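Local coordinates for nigerythrin (PDB 1YUZ), which shows NADH peroxidase activity in vitro and carries a hemerythrin-like diiron centre and a rubredoxin-like iron centre, at residues Met1-Val7 with Lys188-Phe193; Val151-Arg155 with Gly178-Lys182; Ala13-Asn17 with Thr143-Leu147; Ala72-His76 with Ala148-His152; Glu80-Glu86 with Lys137-Phe142. All coordinates share one frame; numbering follows the deposited sequence.

How the contacts relate
Contacts 2 and 4 lie deep in the chain, share Val151 and His152 and touch the same ferrous iron, so metal ligation and one firm hydrogen bond dominate them. Contact 3 is also buried, but there a lysine and a phenylalanine pack between an N-terminal loop and helix 136-161. Contact 1 is a surface contact, made of apolar patches and bridging waters beside the four-cysteine iron. Contact 5, partly buried, joins helices 60-87 and 136-161, as contact 4 does, yet about 15 Å from it centre to centre and with aliphatic packing in place of metal. Helix 136-161 serves contacts 2 to 5; contacts 1 to 4 also reach the second subunit, whereas contact 5 does not.

Contact 1: residues Met1-Val7 with Lys188-Phe193; sequences MKVRAQV and KCPICF. With FE (Fe (III) ion), chain H.
The rubredoxin-like iron centre is the site here: Pro190, Ile191 and Phe193 of its second cysteine loop pack against the N-terminal segment Met1-Val7. Cys189 and Cys192 bind the ferric ion, whose shell Cys174 and Cys177 complete, and the backbone N of Cys192 donates to Cys189 SG at 3.5 Å. Val7 lays CG1 over one face of the Phe193 ring, 3.6 Å from its centroid and only 6° off the normal, a clear CH-pi contact. Lys188 NZ sits over the opposite face, while the carbonyl oxygen of Arg4 meets the ring edge, its O 3.3 Å from Phe193 CZ. Val3 turns CG1 anti to its backbone N (chi1 173°), which presses it tightly on Lys188 CE at 3.4 Å. At the chain start, the extended Met1 side chain places SD 3.8 Å from Pro190 CG and equally near Ile191 CG1. No direct hydrogen bond joins the segments; waters do that work. One donates to Lys2 O and Pro190 O and accepts from Arg4 N, and a second accepts from Lys188 NZ and donates to Arg4 O. Lys2 itself reaches the second subunit, in a salt bridge with Asp167 of that chain. Underneath, Ile191 packs on Leu147 and Ala148 of helix 136-161 and Met1 on Val151 of the same helix, while Cys189 and Pro190 touch Tyr179, just before strand 180-182.

Contact 2: residues Val151-Arg155 with Gly178-Lys182; sequences VHAER and GYIHK. With FE2 (Fe (II) ion), chain G.
His152 NE2 gives its hydrogen to Gly178 O at 2.7 Å, with an N-H...O angle of 155°. The oxygen lies close to the imidazole plane, but seen from the carbonyl the donor is tilted 31° out of the peptide plane. At the other side of the ring, ND1 binds the ferrous ion at 2.2 Å. Imidazole is thus held at both nitrogens, which fixes its rotation, and the carbonyl would probably make it a somewhat stronger electron donor to the metal. Glu73, Glu115 and Glu149 complete the protein ligands of this iron. Because Gly178 directly follows Cys177, a ligand of the rubredoxin-like iron, the bond links the ferritin-like helix bundle to the four-cysteine domain and joins the surroundings of the two iron sites within one chain. Ile180 brings CD1 to 3.9 Å from His152 CD2, the two side chains crossing at about a right angle. Both Val151 methyls lie 4.0 Å from Tyr179 CD1, and CG1 is also 3.6 Å from Ile180 O. That carbonyl oxygen accepts from a water, which in turn accepts from Arg155 NH1. Bent at chi2 and chi3, the arginine chain lays one guanidinium face against Lys182 CB, offset toward the rim. The amino end of Lys182 leads off to salt bridges with Asp169 and Asp167. On the strand's other side, Tyr179 OH and His181 ND1 share a hydrogen bond of 2.6 Å.

Contact 3: residues Ala13-Asn17 with Thr143-Leu147; sequences ATNFN and TRAKL
Phe16 takes the end of the Lys146 side chain over one face of its ring: CE stands above the centre, 3.8 Å from the centroid and 8° off the normal, a CH-pi contact. The ammonium lies farther out, with NZ 5.2 Å from the same centroid, so any cation-pi attraction is weak at most. Bends at chi2 (-89°) and chi4 (-73°) carry the lysine across the ring and turn NZ to the backbone, where it makes a weak 2.9 Å hydrogen bond to Asn15 O. Its stronger partner is the OH of Tyr160 of the second subunit, hydrogen-bonded to NZ. This buried lysine therefore ties the N-terminal loop, helix 136-161 of the ferritin-like bundle and the dimer interface together. Round the rim of the phenyl ring, Thr143 puts CG2 in plane at the edge, 3.6 Å from Phe16 CE2. Its hydroxyl bonds back to Val139 O one helical turn earlier. Leu147 comes in obliquely, CD2 lying 3.8 Å from Phe16 CZ, and itself packs on Ile191 of the rubredoxin-like domain. Helix 104-132 packs here as well, through Ile127, which touches both Phe16 and Thr143.

Contact 4: residues Ala72-His76 with Ala148-His152; sequences AELIH and AESVH. With FE2 (Fe (II) ion), chain G; FE (Fe (III) ion), chain F.
Glu73 and Glu149 each bridge the two irons with both carboxylate oxygens. Glu73 OE2 binds the ferrous ion at 2.0 Å, and its OE1 binds the ferric ion at 2.2 Å. Glu149 mirrors this from the facing helix, OE1 on the ferrous ion and OE2 on the ferric one, while a solvent oxygen lies between the metals, 2.3 Å from the ferrous and 2.0 Å from the ferric ion. Both glutamates bend at chi2, which brings their carboxylates inward to the metals. Glu73 OE1 and Glu149 OE2 approach to 3.3 Å without bonding, the metals probably offsetting the repulsion between the two carboxylates. His152 adds the one nitrogen ligand in the protein shell of the ferrous ion; its ring stands 83° from the plane of the Glu73 carboxylate. Glu115 completes the ferrous site, Glu40 and Glu118 the ferric one. Such a cluster inside a four-helix bundle is the hallmark of the ferritin-like diiron proteins, and here helices 60-87 and 136-161 run antiparallel, 166° between the local axes. In the second shell, His76 ND1 hydrogen-bonds Glu40 and more weakly Glu73 OE1, consistent with steadying ligands of the ferric iron. Its ring is turned 86° from the Glu149 carboxylate, and Ala148 CB meets its edge 3.6 Å from NE2. Ala72 CB packs 3.5 Å from His152 CE1, and farther out touches Leu173 of strand 171-173 in the rubredoxin-like domain.

Contact 5: residues Glu80-Glu86 with Lys137-Phe142; sequences EYALVAE and KAVHVF
Leu83 and Val141 point their methyls at each other tip to tip, with Leu83 CD1 pressed to 3.5 Å from Val141 CG2, tighter than usual for two carbons. The same CD1 also reaches the backbone of the facing helix, lying 3.6 Å from Lys137 O and close over Ala138. The other branch, CD2, rests 3.8 Å from Lys137 CB, so the leucine straddles the start of segment 137-142. With chi1 at 170°, Val141 swings CG1 away from its own amide nitrogen and onto Glu80, whose CG it meets at 3.5 Å as the two side chains pass at a slant. Beyond CG, the extended Glu80 chain carries its carboxylate inward past the Phe142 ring edge to a hydrogen bond between OE2 and Tyr123 OH. At the exposed end, Lys137 stretches out fully and crosses Glu86 at about a right angle; the salt bridge between Lys137 NZ and Glu86 OE1 is long, at 3.8 Å. Phe142 turns into the bundle, meeting Phe126 of helix 104-132 and Leu33 of helix 29-56. With 160° between local axes, helices 60-87 and 136-161 here form an antiparallel pair of the ferritin-like four-helix bundle.

Contact 1: residues Met1-Val7 with Lys188-Phe193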
# COMPACT_ATOMS: atom_id res chain seq x y z
N MET B 1 -11.36 6.17 0.14
CA MET B 1 -12.46 5.19 -0.06
C MET B 1 -13.78 5.92 -0.24
O MET B 1 -14.21 6.68 0.63
CB MET B 1 -12.56 4.26 1.15
CG MET B 1 -13.61 3.18 1.00
SD MET B 1 -13.73 2.19 2.49
CE MET B 1 -15.12 1.14 2.06
N LYS B 2 -14.42 5.69 -1.38
CA LYS B 2 -15.69 6.33 -1.70
C LYS B 2 -16.88 5.77 -0.94
O LYS B 2 -16.92 4.58 -0.62
CB LYS B 2 -15.99 6.21 -3.19
CG LYS B 2 -14.98 6.86 -4.11
CD LYS B 2 -15.38 6.59 -5.54
CE LYS B 2 -14.42 7.23 -6.52
NZ LYS B 2 -14.81 6.87 -7.91
N VAL B 3 -17.84 6.63 -0.67
CA VAL B 3 -19.06 6.24 0.01
C VAL B 3 -19.97 5.62 -1.04
O VAL B 3 -20.19 6.21 -2.10
CB VAL B 3 -19.78 7.45 0.63
CG1 VAL B 3 -21.13 7.04 1.18
CG2 VAL B 3 -18.93 8.06 1.72
N ARG B 4 -20.48 4.42 -0.77
CA ARG B 4 -21.37 3.74 -1.69
C ARG B 4 -22.81 3.90 -1.20
O ARG B 4 -23.04 4.42 -0.11
CB ARG B 4 -21.00 2.26 -1.79
CG ARG B 4 -19.61 1.99 -2.35
CD ARG B 4 -19.29 0.50 -2.31
NE ARG B 4 -20.25 -0.28 -3.08
CZ ARG B 4 -20.40 -1.60 -2.97
NH1 ARG B 4 -19.66 -2.29 -2.11
NH2 ARG B 4 -21.31 -2.23 -3.70
N ALA B 5 -23.76 3.44 -1.99
CA ALA B 5 -25.17 3.53 -1.63
C ALA B 5 -25.46 2.80 -0.33
O ALA B 5 -26.32 3.22 0.45
CB ALA B 5 -26.04 2.97 -2.75
N GLN B 6 -24.75 1.70 -0.10
CA GLN B 6 -24.93 0.93 1.12
C GLN B 6 -23.56 0.60 1.68
O GLN B 6 -22.55 0.67 0.97
CB GLN B 6 -25.71 -0.36 0.85
CG GLN B 6 -25.10 -1.26 -0.20
CD GLN B 6 -25.93 -1.31 -1.47
OE1 GLN B 6 -26.20 -0.29 -2.09
NE2 GLN B 6 -26.33 -2.52 -1.86
N VAL B 7 -23.51 0.25 2.96
CA VAL B 7 -22.24 -0.09 3.58
C VAL B 7 -21.70 -1.36 2.96
O VAL B 7 -22.44 -2.30 2.67
CB VAL B 7 -22.39 -0.27 5.11
CG1 VAL B 7 -22.77 1.05 5.75
CG2 VAL B 7 -23.44 -1.33 5.40
N LYS B 188 -19.48 11.43 5.54
CA LYS B 188 -19.71 10.34 6.47
C LYS B 188 -18.75 9.19 6.20
O LYS B 188 -18.07 9.15 5.17
CB LYS B 188 -21.15 9.84 6.35
CG LYS B 188 -21.47 9.14 5.04
CD LYS B 188 -22.95 8.79 4.96
CE LYS B 188 -23.25 8.02 3.68
NZ LYS B 188 -24.70 7.73 3.54
N CYS B 189 -18.69 8.27 7.15
CA CYS B 189 -17.81 7.12 7.04
C CYS B 189 -18.27 6.18 5.92
O CYS B 189 -19.43 5.78 5.89
CB CYS B 189 -17.79 6.36 8.36
SG CYS B 189 -16.68 4.96 8.32
N PRO B 190 -17.37 5.82 5.00
CA PRO B 190 -17.75 4.92 3.91
C PRO B 190 -17.93 3.48 4.36
O PRO B 190 -18.50 2.65 3.65
CB PRO B 190 -16.60 5.08 2.92
CG PRO B 190 -15.43 5.31 3.82
CD PRO B 190 -15.99 6.29 4.83
N ILE B 191 -17.44 3.17 5.56
CA ILE B 191 -17.54 1.82 6.09
C ILE B 191 -18.80 1.59 6.93
O ILE B 191 -19.44 0.55 6.79
CB ILE B 191 -16.28 1.45 6.92
CG1 ILE B 191 -15.05 1.38 6.00
CG2 ILE B 191 -16.48 0.12 7.64
CD1 ILE B 191 -13.74 1.15 6.73
N CYS B 192 -19.16 2.56 7.77
CA CYS B 192 -20.33 2.40 8.63
C CYS B 192 -21.35 3.54 8.56
O CYS B 192 -22.37 3.50 9.24
CB CYS B 192 -19.89 2.23 10.09
SG CYS B 192 -19.21 3.74 10.81
N PHE B 193 -21.05 4.56 7.76
CA PHE B 193 -21.94 5.71 7.58
C PHE B 193 -22.05 6.71 8.73
O PHE B 193 -22.90 7.60 8.68
CB PHE B 193 -23.34 5.25 7.17
CG PHE B 193 -23.46 4.79 5.74
CD1 PHE B 193 -22.33 4.69 4.91
CD2 PHE B 193 -24.70 4.44 5.21
CE1 PHE B 193 -22.45 4.25 3.59
CE2 PHE B 193 -24.82 4.00 3.90
CZ PHE B 193 -23.70 3.90 3.08
FE FE H . -17.01 4.05 10.46
O HOH W 1 -18.92 2.72 0.98
O HOH W 2 -24.70 6.40 1.10

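Contact 2: residues Val151-Arg155 with Gly178-Lys182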
# COMPACT_ATOMS: atom_id res chain seq x y z
N VAL B 151 -7.73 0.72 4.15
CA VAL B 151 -7.70 2.18 4.16
C VAL B 151 -6.41 2.59 4.87
O VAL B 151 -5.72 3.51 4.44
CB VAL B 151 -8.92 2.76 4.89
CG1 VAL B 151 -8.70 4.24 5.21
CG2 VAL B 151 -10.16 2.61 4.02
N HIS B 152 -6.07 1.90 5.95
CA HIS B 152 -4.85 2.20 6.69
C HIS B 152 -3.64 2.00 5.79
O HIS B 152 -2.69 2.78 5.82
CB HIS B 152 -4.72 1.28 7.90
CG HIS B 152 -5.80 1.46 8.92
ND1 HIS B 152 -6.00 0.57 9.94
CD2 HIS B 152 -6.72 2.44 9.08
CE1 HIS B 152 -7.01 0.98 10.69
NE2 HIS B 152 -7.46 2.12 10.18
N ALA B 153 -3.66 0.94 4.99
CA ALA B 153 -2.56 0.66 4.08
C ALA B 153 -2.38 1.82 3.11
O ALA B 153 -1.27 2.29 2.89
CB ALA B 153 -2.82 -0.64 3.31
N GLU B 154 -3.48 2.30 2.54
CA GLU B 154 -3.40 3.41 1.60
C GLU B 154 -2.89 4.67 2.28
O GLU B 154 -2.07 5.39 1.71
CB GLU B 154 -4.76 3.68 0.96
CG GLU B 154 -4.71 4.82 -0.05
CD GLU B 154 -6.04 5.12 -0.70
OE1 GLU B 154 -6.13 6.14 -1.42
OE2 GLU B 154 -7.00 4.34 -0.50
N ARG B 155 -3.37 4.94 3.49
CA ARG B 155 -2.94 6.13 4.22
C ARG B 155 -1.43 6.08 4.48
O ARG B 155 -0.75 7.09 4.36
CB ARG B 155 -3.70 6.24 5.54
CG ARG B 155 -5.17 6.62 5.38
CD ARG B 155 -5.40 8.12 5.56
NE ARG B 155 -4.59 8.94 4.66
CZ ARG B 155 -4.80 9.06 3.36
NH1 ARG B 155 -5.79 8.40 2.78
NH2 ARG B 155 -4.01 9.85 2.63
N GLY B 178 -12.53 1.52 12.12
CA GLY B 178 -11.20 2.05 11.92
C GLY B 178 -10.96 3.02 10.79
O GLY B 178 -9.82 3.38 10.52
N TYR B 179 -12.02 3.46 10.12
CA TYR B 179 -11.85 4.38 9.01
C TYR B 179 -11.17 5.68 9.41
O TYR B 179 -11.52 6.30 10.41
CB TYR B 179 -13.19 4.71 8.36
CG TYR B 179 -13.06 5.66 7.19
CD1 TYR B 179 -12.50 5.24 5.98
CD2 TYR B 179 -13.47 6.99 7.30
CE1 TYR B 179 -12.35 6.12 4.91
CE2 TYR B 179 -13.33 7.87 6.24
CZ TYR B 179 -12.77 7.44 5.05
OH TYR B 179 -12.64 8.31 3.99
N ILE B 180 -10.18 6.07 8.61
CA ILE B 180 -9.45 7.30 8.84
C ILE B 180 -9.47 8.12 7.57
O ILE B 180 -9.21 7.60 6.49
CB ILE B 180 -7.97 7.02 9.20
CG1 ILE B 180 -7.90 6.32 10.56
CG2 ILE B 180 -7.18 8.33 9.22
CD1 ILE B 180 -6.51 5.83 10.92
N HIS B 181 -9.81 9.40 7.70
CA HIS B 181 -9.85 10.29 6.56
C HIS B 181 -8.84 11.41 6.79
O HIS B 181 -8.72 11.92 7.89
CB HIS B 181 -11.23 10.92 6.40
CG HIS B 181 -11.45 11.53 5.05
ND1 HIS B 181 -11.95 10.81 3.99
CD2 HIS B 181 -11.18 12.77 4.57
CE1 HIS B 181 -11.97 11.57 2.91
NE2 HIS B 181 -11.51 12.77 3.24
N LYS B 182 -8.10 11.76 5.74
CA LYS B 182 -7.13 12.84 5.83
C LYS B 182 -7.78 14.10 5.30
O LYS B 182 -8.15 14.18 4.13
CB LYS B 182 -5.88 12.52 5.00
CG LYS B 182 -4.85 13.64 5.01
CD LYS B 182 -3.59 13.26 4.23
CE LYS B 182 -2.57 14.39 4.23
NZ LYS B 182 -3.03 15.57 3.45
FE FE2 G . -5.03 -1.31 10.62
O HOH W 3 -8.70 7.57 3.79
O HOH W 4 -4.04 -3.17 11.44

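Contact 3: residues Ala13-Asn17 with Thr143-Leu147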
# COMPACT_ATOMS: atom_id res chain seq x y z
N ALA B 13 -19.46 -6.60 -1.84
CA ALA B 13 -18.13 -6.10 -2.18
C ALA B 13 -17.30 -7.19 -2.84
O ALA B 13 -17.53 -8.37 -2.61
CB ALA B 13 -17.44 -5.60 -0.92
N THR B 14 -16.32 -6.79 -3.64
CA THR B 14 -15.49 -7.76 -4.35
C THR B 14 -14.00 -7.76 -4.00
O THR B 14 -13.18 -8.26 -4.76
CB THR B 14 -15.66 -7.62 -5.88
OG1 THR B 14 -15.25 -6.31 -6.30
CG2 THR B 14 -17.12 -7.84 -6.26
N ASN B 15 -13.66 -7.20 -2.84
CA ASN B 15 -12.26 -7.21 -2.42
C ASN B 15 -12.12 -7.96 -1.10
O ASN B 15 -11.32 -7.60 -0.23
CB ASN B 15 -11.70 -5.77 -2.30
CG ASN B 15 -12.49 -4.90 -1.33
OD1 ASN B 15 -13.56 -5.28 -0.85
ND2 ASN B 15 -11.96 -3.72 -1.05
N PHE B 16 -12.90 -9.03 -0.95
CA PHE B 16 -12.86 -9.84 0.26
C PHE B 16 -12.16 -11.18 0.10
O PHE B 16 -12.20 -12.01 1.00
CB PHE B 16 -14.28 -10.07 0.78
CG PHE B 16 -14.82 -8.92 1.58
CD1 PHE B 16 -15.08 -7.69 0.97
CD2 PHE B 16 -15.06 -9.06 2.94
CE1 PHE B 16 -15.57 -6.62 1.72
CE2 PHE B 16 -15.55 -7.99 3.70
CZ PHE B 16 -15.80 -6.77 3.08
N ASN B 17 -11.50 -11.38 -1.03
CA ASN B 17 -10.81 -12.64 -1.24
C ASN B 17 -9.54 -12.75 -0.41
O ASN B 17 -8.90 -11.75 -0.09
CB ASN B 17 -10.49 -12.83 -2.72
CG ASN B 17 -11.73 -12.99 -3.56
OD1 ASN B 17 -12.54 -13.88 -3.31
ND2 ASN B 17 -11.89 -12.14 -4.56
N THR B 143 -15.40 -8.10 9.13
CA THR B 143 -15.59 -7.31 7.92
C THR B 143 -15.24 -5.85 8.16
O THR B 143 -14.52 -5.23 7.38
CB THR B 143 -17.04 -7.41 7.42
OG1 THR B 143 -17.27 -8.71 6.86
CG2 THR B 143 -17.32 -6.35 6.35
N ARG B 144 -15.77 -5.29 9.25
CA ARG B 144 -15.49 -3.90 9.58
C ARG B 144 -14.00 -3.66 9.74
O ARG B 144 -13.45 -2.70 9.20
CB ARG B 144 -16.23 -3.49 10.86
CG ARG B 144 -17.73 -3.27 10.69
CD ARG B 144 -18.23 -2.11 11.54
NE ARG B 144 -19.65 -1.81 11.32
CZ ARG B 144 -20.17 -1.51 10.13
NH1 ARG B 144 -19.39 -1.46 9.06
NH2 ARG B 144 -21.46 -1.26 10.01
N ALA B 145 -13.33 -4.55 10.47
CA ALA B 145 -11.89 -4.42 10.67
C ALA B 145 -11.16 -4.51 9.33
O ALA B 145 -10.32 -3.67 9.01
CB ALA B 145 -11.38 -5.50 11.63
N LYS B 146 -11.49 -5.54 8.55
CA LYS B 146 -10.87 -5.78 7.25
C LYS B 146 -10.93 -4.55 6.34
O LYS B 146 -9.94 -4.19 5.70
CB LYS B 146 -11.56 -6.97 6.58
CG LYS B 146 -11.10 -7.31 5.16
CD LYS B 146 -11.90 -6.56 4.11
CE LYS B 146 -11.58 -7.03 2.69
NZ LYS B 146 -10.24 -6.58 2.22
N LEU B 147 -12.09 -3.91 6.28
CA LEU B 147 -12.28 -2.74 5.44
C LEU B 147 -11.40 -1.57 5.87
O LEU B 147 -10.87 -0.84 5.03
CB LEU B 147 -13.74 -2.31 5.45
CG LEU B 147 -14.68 -3.29 4.73
CD1 LEU B 147 -16.12 -2.95 5.07
CD2 LEU B 147 -14.44 -3.22 3.23

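Contact 4: residues Ala72-His76 with Ala148-His152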
# COMPACT_ATOMS: atom_id res chain seq x y z
N ALA B 72 -7.49 3.19 15.92
CA ALA B 72 -8.37 2.38 15.09
C ALA B 72 -8.24 0.91 15.47
O ALA B 72 -9.24 0.20 15.56
CB ALA B 72 -8.01 2.56 13.61
N GLU B 73 -7.02 0.46 15.72
CA GLU B 73 -6.82 -0.93 16.09
C GLU B 73 -7.47 -1.21 17.45
O GLU B 73 -7.96 -2.32 17.69
CB GLU B 73 -5.33 -1.28 16.14
CG GLU B 73 -4.52 -0.94 14.89
CD GLU B 73 -5.16 -1.41 13.59
OE1 GLU B 73 -5.85 -2.45 13.57
OE2 GLU B 73 -4.94 -0.74 12.56
N LEU B 74 -7.49 -0.21 18.32
CA LEU B 74 -8.10 -0.38 19.63
C LEU B 74 -9.61 -0.56 19.47
O LEU B 74 -10.25 -1.27 20.24
CB LEU B 74 -7.80 0.83 20.52
CG LEU B 74 -8.16 0.67 22.00
CD1 LEU B 74 -7.46 -0.56 22.57
CD2 LEU B 74 -7.75 1.93 22.75
N ILE B 75 -10.18 0.10 18.46
CA ILE B 75 -11.61 -0.03 18.18
C ILE B 75 -11.85 -1.46 17.70
O ILE B 75 -12.84 -2.08 18.09
CB ILE B 75 -12.05 0.99 17.09
CG1 ILE B 75 -12.04 2.40 17.68
CG2 ILE B 75 -13.44 0.63 16.55
CD1 ILE B 75 -12.33 3.49 16.68
N HIS B 76 -10.95 -1.98 16.87
CA HIS B 76 -11.08 -3.35 16.38
C HIS B 76 -11.05 -4.32 17.55
O HIS B 76 -11.86 -5.24 17.64
CB HIS B 76 -9.95 -3.66 15.40
CG HIS B 76 -10.01 -2.87 14.14
ND1 HIS B 76 -8.98 -2.82 13.23
CD2 HIS B 76 -10.99 -2.08 13.63
CE1 HIS B 76 -9.31 -2.04 12.22
NE2 HIS B 76 -10.53 -1.58 12.44
N ALA B 148 -11.25 -1.39 7.18
CA ALA B 148 -10.44 -0.29 7.67
C ALA B 148 -8.96 -0.54 7.39
O ALA B 148 -8.22 0.39 7.11
CB ALA B 148 -10.66 -0.11 9.17
N GLU B 149 -8.53 -1.80 7.44
CA GLU B 149 -7.12 -2.11 7.23
C GLU B 149 -6.61 -1.70 5.86
O GLU B 149 -5.49 -1.21 5.73
CB GLU B 149 -6.84 -3.60 7.46
CG GLU B 149 -7.45 -4.18 8.73
CD GLU B 149 -6.93 -3.56 10.02
OE1 GLU B 149 -6.65 -2.34 10.06
OE2 GLU B 149 -6.81 -4.31 11.02
N SER B 150 -7.41 -1.89 4.82
CA SER B 150 -6.94 -1.50 3.50
C SER B 150 -6.88 0.02 3.39
O SER B 150 -6.07 0.56 2.65
CB SER B 150 -7.81 -2.12 2.40
OG SER B 150 -9.18 -1.80 2.58
N VAL B 151 -7.73 0.72 4.15
CA VAL B 151 -7.70 2.18 4.16
C VAL B 151 -6.41 2.59 4.87
O VAL B 151 -5.72 3.51 4.44
CB VAL B 151 -8.92 2.76 4.89
CG1 VAL B 151 -8.70 4.24 5.21
CG2 VAL B 151 -10.16 2.61 4.02
N HIS B 152 -6.07 1.90 5.95
CA HIS B 152 -4.85 2.20 6.69
C HIS B 152 -3.64 2.00 5.79
O HIS B 152 -2.69 2.78 5.82
CB HIS B 152 -4.72 1.28 7.90
CG HIS B 152 -5.80 1.46 8.92
ND1 HIS B 152 -6.00 0.57 9.94
CD2 HIS B 152 -6.72 2.44 9.08
CE1 HIS B 152 -7.01 0.98 10.69
NE2 HIS B 152 -7.46 2.12 10.18
FE FE2 G . -5.03 -1.31 10.62
FE FE F . -5.34 -4.25 12.43
O HOH W 4 -4.04 -3.17 11.44

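Contact 5: residues Glu80-Glu86 with Lys137-Phe142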
# COMPACT_ATOMS: atom_id res chain seq x y z
N GLU B 80 -13.98 -7.02 18.66
CA GLU B 80 -13.67 -8.44 18.75
C GLU B 80 -13.81 -8.95 20.18
O GLU B 80 -14.38 -10.02 20.42
CB GLU B 80 -12.26 -8.69 18.21
CG GLU B 80 -12.20 -8.39 16.71
CD GLU B 80 -10.81 -8.09 16.16
OE1 GLU B 80 -9.83 -8.02 16.94
OE2 GLU B 80 -10.70 -7.93 14.93
N TYR B 81 -13.33 -8.17 21.14
CA TYR B 81 -13.41 -8.54 22.55
C TYR B 81 -14.86 -8.71 23.00
O TYR B 81 -15.18 -9.64 23.74
CB TYR B 81 -12.72 -7.48 23.41
CG TYR B 81 -12.91 -7.67 24.89
CD1 TYR B 81 -12.43 -8.81 25.53
CD2 TYR B 81 -13.58 -6.72 25.66
CE1 TYR B 81 -12.60 -9.00 26.90
CE2 TYR B 81 -13.76 -6.90 27.03
CZ TYR B 81 -13.27 -8.04 27.64
OH TYR B 81 -13.44 -8.22 29.00
N ALA B 82 -15.74 -7.81 22.55
CA ALA B 82 -17.14 -7.88 22.92
C ALA B 82 -17.73 -9.24 22.56
O ALA B 82 -18.50 -9.81 23.32
CB ALA B 82 -17.92 -6.77 22.24
N LEU B 83 -17.35 -9.75 21.39
CA LEU B 83 -17.85 -11.05 20.95
C LEU B 83 -17.26 -12.18 21.78
O LEU B 83 -17.98 -13.10 22.18
CB LEU B 83 -17.53 -11.28 19.47
CG LEU B 83 -18.26 -10.39 18.46
CD1 LEU B 83 -17.91 -10.84 17.05
CD2 LEU B 83 -19.76 -10.48 18.68
N VAL B 84 -15.96 -12.12 22.05
CA VAL B 84 -15.32 -13.16 22.84
C VAL B 84 -15.87 -13.18 24.26
O VAL B 84 -16.09 -14.25 24.84
CB VAL B 84 -13.79 -12.94 22.91
CG1 VAL B 84 -13.15 -13.98 23.82
CG2 VAL B 84 -13.19 -13.02 21.51
N ALA B 85 -16.11 -12.00 24.82
CA ALA B 85 -16.63 -11.87 26.18
C ALA B 85 -17.98 -12.55 26.39
O ALA B 85 -18.24 -13.12 27.45
CB ALA B 85 -16.73 -10.40 26.56
N GLU B 86 -18.84 -12.47 25.38
CA GLU B 86 -20.16 -13.08 25.46
C GLU B 86 -20.08 -14.60 25.44
O GLU B 86 -20.91 -15.28 26.04
CB GLU B 86 -21.02 -12.60 24.28
CG GLU B 86 -21.22 -11.09 24.23
CD GLU B 86 -22.03 -10.66 23.02
OE1 GLU B 86 -23.16 -11.15 22.86
OE2 GLU B 86 -21.53 -9.82 22.24
N LYS B 137 -22.29 -12.51 13.54
CA LYS B 137 -21.74 -11.44 14.37
C LYS B 137 -20.25 -11.29 14.10
O LYS B 137 -19.74 -10.18 13.97
CB LYS B 137 -21.98 -11.73 15.85
CG LYS B 137 -23.44 -11.67 16.27
CD LYS B 137 -23.61 -11.78 17.78
CE LYS B 137 -25.05 -11.51 18.19
NZ LYS B 137 -25.26 -11.54 19.66
N ALA B 138 -19.55 -12.42 14.00
CA ALA B 138 -18.12 -12.42 13.74
C ALA B 138 -17.85 -11.93 12.32
O ALA B 138 -16.89 -11.20 12.09
CB ALA B 138 -17.55 -13.81 13.94
N VAL B 139 -18.69 -12.33 11.38
CA VAL B 139 -18.52 -11.89 10.00
C VAL B 139 -18.58 -10.37 9.98
O VAL B 139 -17.78 -9.71 9.32
CB VAL B 139 -19.62 -12.47 9.08
CG1 VAL B 139 -19.60 -11.76 7.73
CG2 VAL B 139 -19.40 -13.97 8.88
N HIS B 140 -19.54 -9.80 10.71
CA HIS B 140 -19.70 -8.36 10.76
C HIS B 140 -18.46 -7.67 11.34
O HIS B 140 -17.92 -6.75 10.74
CB HIS B 140 -20.92 -8.00 11.62
CG HIS B 140 -21.06 -6.53 11.89
ND1 HIS B 140 -21.48 -5.64 10.92
CD2 HIS B 140 -20.83 -5.80 13.00
CE1 HIS B 140 -21.50 -4.42 11.43
NE2 HIS B 140 -21.11 -4.49 12.69
N VAL B 141 -18.02 -8.14 12.50
CA VAL B 141 -16.85 -7.54 13.14
C VAL B 141 -15.59 -7.67 12.29
O VAL B 141 -14.87 -6.69 12.10
CB VAL B 141 -16.61 -8.17 14.53
CG1 VAL B 141 -15.27 -7.73 15.08
CG2 VAL B 141 -17.73 -7.76 15.48
N PHE B 142 -15.32 -8.86 11.78
CA PHE B 142 -14.14 -9.08 10.96
C PHE B 142 -14.20 -8.26 9.67
O PHE B 142 -13.17 -7.79 9.18
CB PHE B 142 -14.00 -10.57 10.61
CG PHE B 142 -13.54 -11.44 11.75
CD1 PHE B 142 -13.99 -12.75 11.85
CD2 PHE B 142 -12.63 -10.97 12.69
CE1 PHE B 142 -13.53 -13.59 12.86
CE2 PHE B 142 -12.16 -11.80 13.71
CZ PHE B 142 -12.61 -13.11 13.79